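Local coordinates for protein putative laminarinase (Phanerochaete chrysosporium, PDB 2W39) that probably hydrolyses beta-1,3-linked glucans such as laminarin as a secreted family 16 glycoside hydrolase, at residues R69-T81 / F242-C254. Sequence-based numbering, arbitrary orientation.
Sequences RNSVRIRSIKTYT and FDANNIIINLTFC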
loop_
_atom_site.group_PDB
_atom_site.type_symbol
_atom_site.label_atom_id
_atom_site.label_comp_id
_atom_site.label_asym_id
_atom_site.label_seq_id
_atom_site.Cartn_x
_atom_site.Cartn_y
_atom_site.Cartn_z
ATOM N N ARG A 69 -13.141 -12.730 6.391
ATOM C CA ARG A 69 -13.183 -12.984 4.955
ATOM C C ARG A 69 -11.788 -13.340 4.465
ATOM O O ARG A 69 -10.815 -12.645 4.773
ATOM C CB ARG A 69 -13.738 -11.762 4.212
ATOM C CG ARG A 69 -13.975 -11.990 2.722
ATOM C CD ARG A 69 -14.997 -11.033 2.118
ATOM N NE ARG A 69 -16.354 -11.326 2.604
ATOM C CZ ARG A 69 -17.087 -12.383 2.253
ATOM N NH1 ARG A 69 -16.648 -13.272 1.363
ATOM N NH2 ARG A 69 -18.277 -12.547 2.817
ATOM N N ASN A 70 -11.669 -14.418 3.698
ATOM C CA ASN A 70 -10.352 -14.821 3.225
ATOM C C ASN A 70 -9.742 -13.751 2.330
ATOM O O ASN A 70 -10.416 -13.169 1.458
ATOM C CB ASN A 70 -10.401 -16.128 2.435
ATOM C CG ASN A 70 -10.679 -17.340 3.296
ATOM O OD1 ASN A 70 -10.540 -17.321 4.514
ATOM N ND2 ASN A 70 -11.049 -18.442 2.634
ATOM N N SER A 71 -8.456 -13.481 2.563
ATOM C CA SER A 71 -7.709 -12.497 1.800
ATOM C C SER A 71 -6.229 -12.835 1.930
ATOM O O SER A 71 -5.870 -13.861 2.530
ATOM C CB SER A 71 -8.021 -11.098 2.332
ATOM O OG SER A 71 -7.525 -10.115 1.433
ATOM N N VAL A 72 -5.386 -11.964 1.384
ATOM C CA VAL A 72 -3.957 -12.222 1.363
ATOM C C VAL A 72 -3.155 -10.993 1.769
ATOM O O VAL A 72 -3.566 -9.842 1.540
ATOM C CB VAL A 72 -3.481 -12.759 -0.011
ATOM C CG1 VAL A 72 -4.160 -14.097 -0.356
ATOM C CG2 VAL A 72 -3.687 -11.743 -1.123
ATOM N N ARG A 73 -1.977 -11.269 2.328
ATOM C CA ARG A 73 -0.973 -10.282 2.713
ATOM C C ARG A 73 0.361 -10.886 2.285
ATOM O O ARG A 73 0.819 -11.865 2.876
ATOM C CB ARG A 73 -1.033 -10.052 4.223
ATOM C CG ARG A 73 0.108 -9.191 4.771
ATOM C CD ARG A 73 -0.202 -8.719 6.155
ATOM N NE ARG A 73 0.979 -8.204 6.849
ATOM C CZ ARG A 73 0.950 -7.298 7.827
ATOM N NH1 ARG A 73 -0.174 -6.669 8.145
ATOM N NH2 ARG A 73 2.073 -6.965 8.447
ATOM N N ILE A 74 0.938 -10.350 1.222
ATOM C CA ILE A 74 2.184 -10.887 0.706
ATOM C C ILE A 74 3.340 -9.999 1.089
ATOM O O ILE A 74 3.202 -8.778 1.171
ATOM C CB ILE A 74 2.113 -11.170 -0.835
ATOM C CG1 ILE A 74 2.029 -9.893 -1.711
ATOM C CG2 ILE A 74 0.977 -12.167 -1.150
ATOM C CD1 ILE A 74 2.308 -10.155 -3.184
ATOM N N ARG A 75 4.492 -10.607 1.332
ATOM C CA ARG A 75 5.648 -9.906 1.848
ATOM C C ARG A 75 6.885 -10.340 1.070
ATOM O O ARG A 75 7.155 -11.542 0.915
ATOM C CB ARG A 75 5.835 -10.256 3.328
ATOM C CG ARG A 75 7.012 -9.520 3.966
ATOM C CD ARG A 75 7.213 -9.916 5.406
ATOM N NE ARG A 75 7.738 -11.279 5.534
ATOM C CZ ARG A 75 7.948 -11.889 6.694
ATOM N NH1 ARG A 75 7.634 -11.287 7.831
ATOM N NH2 ARG A 75 8.470 -13.108 6.712
ATOM N N SER A 76 7.670 -9.378 0.595
ATOM C CA SER A 76 8.905 -9.738 -0.114
ATOM C C SER A 76 9.825 -10.513 0.810
ATOM O O SER A 76 9.932 -10.212 1.996
ATOM C CB SER A 76 9.631 -8.505 -0.670
ATOM O OG SER A 76 10.076 -7.633 0.362
ATOM N N ILE A 77 10.528 -11.491 0.258
ATOM C CA ILE A 77 11.529 -12.214 1.039
ATOM C C ILE A 77 12.716 -11.277 1.315
ATOM O O ILE A 77 13.241 -11.236 2.426
ATOM C CB ILE A 77 11.936 -13.528 0.333
ATOM C CG1 ILE A 77 10.758 -14.508 0.350
ATOM C CG2 ILE A 77 13.167 -14.149 1.009
ATOM C CD1 ILE A 77 10.922 -15.691 -0.586
ATOM N N LYS A 78 13.144 -10.536 0.299
ATOM C CA LYS A 78 14.228 -9.594 0.480
ATOM C C LYS A 78 13.810 -8.365 1.263
ATOM O O LYS A 78 12.621 -8.004 1.323
ATOM C CB LYS A 78 14.773 -9.178 -0.874
ATOM C CG LYS A 78 15.558 -10.312 -1.502
ATOM C CD LYS A 78 15.927 -10.030 -2.931
ATOM C CE LYS A 78 16.970 -8.960 -3.050
ATOM N NZ LYS A 78 17.447 -8.908 -4.468
ATOM N N THR A 79 14.805 -7.721 1.869
ATOM C CA THR A 79 14.616 -6.446 2.539
ATOM C C THR A 79 15.471 -5.378 1.849
ATOM O O THR A 79 16.415 -5.702 1.118
ATOM C CB THR A 79 14.987 -6.522 4.024
ATOM O OG1 THR A 79 16.362 -6.881 4.089
ATOM C CG2 THR A 79 14.140 -7.532 4.759
ATOM N N TYR A 80 15.152 -4.114 2.120
ATOM C CA TYR A 80 15.682 -2.972 1.381
ATOM C C TYR A 80 15.935 -1.808 2.316
ATOM O O TYR A 80 15.193 -1.585 3.269
ATOM C CB TYR A 80 14.704 -2.534 0.257
ATOM C CG TYR A 80 14.390 -3.676 -0.676
ATOM C CD1 TYR A 80 15.257 -4.000 -1.719
ATOM C CD2 TYR A 80 13.268 -4.477 -0.473
ATOM C CE1 TYR A 80 15.021 -5.085 -2.538
ATOM C CE2 TYR A 80 13.018 -5.565 -1.287
ATOM C CZ TYR A 80 13.886 -5.861 -2.330
ATOM O OH TYR A 80 13.624 -6.944 -3.138
ATOM N N THR A 81 16.979 -1.042 2.006
ATOM C CA THR A 81 17.282 0.198 2.727
ATOM C C THR A 81 17.165 1.358 1.721
ATOM O O THR A 81 16.046 1.805 1.449
ATOM C CB THR A 81 18.636 0.141 3.462
ATOM O OG1 THR A 81 19.679 -0.138 2.518
ATOM C CG2 THR A 81 18.600 -0.948 4.555
ATOM N N PHE A 242 14.625 4.213 10.007
ATOM C CA PHE A 242 14.262 3.127 9.113
ATOM C C PHE A 242 15.383 2.128 9.040
ATOM O O PHE A 242 16.558 2.513 8.920
ATOM C CB PHE A 242 13.961 3.646 7.692
ATOM C CG PHE A 242 12.629 4.322 7.591
ATOM C CD1 PHE A 242 12.477 5.629 8.025
ATOM C CD2 PHE A 242 11.527 3.642 7.091
ATOM C CE1 PHE A 242 11.214 6.246 7.989
ATOM C CE2 PHE A 242 10.285 4.244 7.033
ATOM C CZ PHE A 242 10.124 5.536 7.498
ATOM N N ASP A 243 15.099 0.851 9.076
ATOM C CA ASP A 243 16.171 -0.082 8.815
ATOM C C ASP A 243 15.734 -0.917 7.596
ATOM O O ASP A 243 14.955 -0.424 6.762
ATOM C CB ASP A 243 16.517 -0.881 10.084
ATOM C CG ASP A 243 15.330 -1.587 10.706
ATOM O OD1 ASP A 243 14.366 -1.933 9.993
ATOM O OD2 ASP A 243 15.401 -1.800 11.936
ATOM N N ALA A 244 16.222 -2.139 7.446
ATOM C CA ALA A 244 15.923 -2.915 6.256
ATOM C C ALA A 244 14.458 -3.354 6.303
ATOM O O ALA A 244 14.035 -4.009 7.258
ATOM C CB ALA A 244 16.857 -4.121 6.157
ATOM N N ASN A 245 13.684 -2.959 5.294
ATOM C CA ASN A 245 12.240 -3.189 5.279
ATOM C C ASN A 245 11.856 -4.155 4.160
ATOM O O ASN A 245 12.440 -4.130 3.079
ATOM C CB ASN A 245 11.493 -1.868 5.012
ATOM C CG ASN A 245 11.394 -0.925 6.205
ATOM O OD1 ASN A 245 12.009 -1.106 7.270
ATOM N ND2 ASN A 245 10.597 0.103 6.019
ATOM N N ASN A 246 10.830 -4.954 4.423
ATOM C CA ASN A 246 10.160 -5.745 3.386
ATOM C C ASN A 246 9.086 -4.897 2.712
ATOM O O ASN A 246 8.548 -3.961 3.318
ATOM C CB ASN A 246 9.445 -6.965 3.989
ATOM C CG ASN A 246 10.344 -7.820 4.864
ATOM O OD1 ASN A 246 10.558 -7.500 6.034
ATOM N ND2 ASN A 246 10.865 -8.908 4.298
ATOM N N ILE A 247 8.765 -5.289 1.481
ATOM C CA ILE A 247 7.598 -4.755 0.777
ATOM C C ILE A 247 6.398 -5.659 1.069
ATOM O O ILE A 247 6.509 -6.898 0.991
ATOM C CB ILE A 247 7.866 -4.702 -0.748
ATOM C CG1 ILE A 247 8.954 -3.670 -1.048
ATOM C CG2 ILE A 247 6.575 -4.421 -1.540
ATOM C CD1 ILE A 247 9.553 -3.745 -2.456
ATOM N N ILE A 248 5.280 -5.043 1.446
ATOM C CA ILE A 248 4.041 -5.755 1.773
ATOM C C ILE A 248 2.910 -5.217 0.907
ATOM O O ILE A 248 2.777 -4.001 0.725
ATOM C CB ILE A 248 3.700 -5.643 3.285
ATOM C CG1 ILE A 248 4.863 -6.201 4.120
ATOM C CG2 ILE A 248 2.377 -6.382 3.609
ATOM C CD1 ILE A 248 4.678 -6.048 5.620
ATOM N N ILE A 249 2.103 -6.127 0.369
ATOM C CA ILE A 249 0.889 -5.769 -0.359
ATOM C C ILE A 249 -0.240 -6.610 0.217
ATOM O O ILE A 249 -0.120 -7.833 0.293
ATOM C CB ILE A 249 1.009 -5.994 -1.884
ATOM C CG1 ILE A 249 2.246 -5.280 -2.434
ATOM C CG2 ILE A 249 -0.270 -5.530 -2.574
ATOM C CD1 ILE A 249 2.596 -5.680 -3.877
ATOM N N ASN A 250 -1.318 -5.965 0.665
ATOM C CA ASN A 250 -2.362 -6.689 1.395
ATOM C C ASN A 250 -3.733 -6.105 1.175
ATOM O O ASN A 250 -3.884 -5.005 0.639
ATOM C CB ASN A 250 -2.057 -6.724 2.911
ATOM C CG ASN A 250 -2.215 -5.370 3.553
ATOM O OD1 ASN A 250 -1.324 -4.522 3.443
ATOM N ND2 ASN A 250 -3.364 -5.129 4.189
ATOM N N LEU A 251 -4.724 -6.852 1.643
ATOM C CA LEU A 251 -6.087 -6.355 1.718
ATOM C C LEU A 251 -6.701 -6.879 3.010
ATOM O O LEU A 251 -6.872 -8.088 3.177
ATOM C CB LEU A 251 -6.887 -6.840 0.512
ATOM C CG LEU A 251 -8.406 -6.614 0.585
ATOM C CD1 LEU A 251 -8.762 -5.130 0.701
ATOM C CD2 LEU A 251 -9.089 -7.260 -0.619
ATOM N N THR A 252 -7.004 -5.968 3.931
ATOM C CA THR A 252 -7.804 -6.315 5.098
ATOM C C THR A 252 -9.193 -5.673 4.981
ATOM O O THR A 252 -9.477 -4.957 4.006
ATOM C CB THR A 252 -7.075 -5.995 6.444
ATOM O OG1 THR A 252 -7.779 -6.692 7.482
ATOM C CG2 THR A 252 -6.998 -4.508 6.754
ATOM N N PHE A 253 -10.064 -5.959 5.950
ATOM C CA PHE A 253 -11.428 -5.412 5.972
ATOM C C PHE A 253 -11.737 -4.937 7.375
ATOM O O PHE A 253 -11.364 -5.600 8.343
ATOM C CB PHE A 253 -12.481 -6.460 5.566
ATOM C CG PHE A 253 -12.082 -7.291 4.382
ATOM C CD1 PHE A 253 -11.552 -8.567 4.559
ATOM C CD2 PHE A 253 -12.219 -6.791 3.090
ATOM C CE1 PHE A 253 -11.157 -9.341 3.455
ATOM C CE2 PHE A 253 -11.832 -7.555 1.993
ATOM C CZ PHE A 253 -11.304 -8.830 2.177
ATOM N N CYS A 254 -12.429 -3.803 7.495
ATOM C CA CYS A 254 -12.831 -3.256 8.798
ATOM C C CYS A 254 -11.583 -2.969 9.644
ATOM O O CYS A 254 -10.649 -2.355 9.145
ATOM C CB CYS A 254 -13.834 -4.204 9.499
ATOM S SG CYS A 254 -15.221 -4.680 8.427
#
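The hydroxyl of Ser-76 works in both directions: its OG accepts the backbone N-H of Ile-247 at 2.9 Å and donates to the carbonyl O of Lys-78 at 2.7 Å. It reaches both because OG stands between its own backbone N and carbonyl carbon (chi1 64°). The carbonyl of Ser-76 is taken in turn by the amide of Asn-246, whose ND2 donates to Ser-76 O at 2.8 Å, the acceptor lying slightly off the plane of the amide. These side-chain bonds bridge the turn where the antiparallel register shifts by two, between the Arg-75/Ile-248 pair and the Tyr-80/Asn-245 bridge. At the far end Ser-71 OG donates to Leu-251 O (2.8 Å).

Strands 69-76 and 246-253 are neighbours in the concave, cleft-bearing sheet of the GH16 beta-sandwich. Side chains alternate: Ile-74 and Ile-249 lie side by side, CG1 to CB 4.0 Å, and Ile-249 packs on Trp-289 and Ile-291 of the other sheet. Arg-73 and Arg-75 emerge on the opposite face, that of the glucan-binding cleft. The Arg-73 chain, extended from CG to NE, runs beside Asn-250 and crosses Ile-248, whose CG2 is 3.8 Å from Arg-73 CG. The Arg-73 guanidinium forms salt bridges with Glu-21 and Glu-107, and its NH2 also hydrogen-bonds O6 of a bound glucose; Arg-75 also pairs with Glu-107. The aliphatic packing and the two carboxylates that bridge to it would thus hold Arg-73 oriented towards the sugar, with its charge partly balanced.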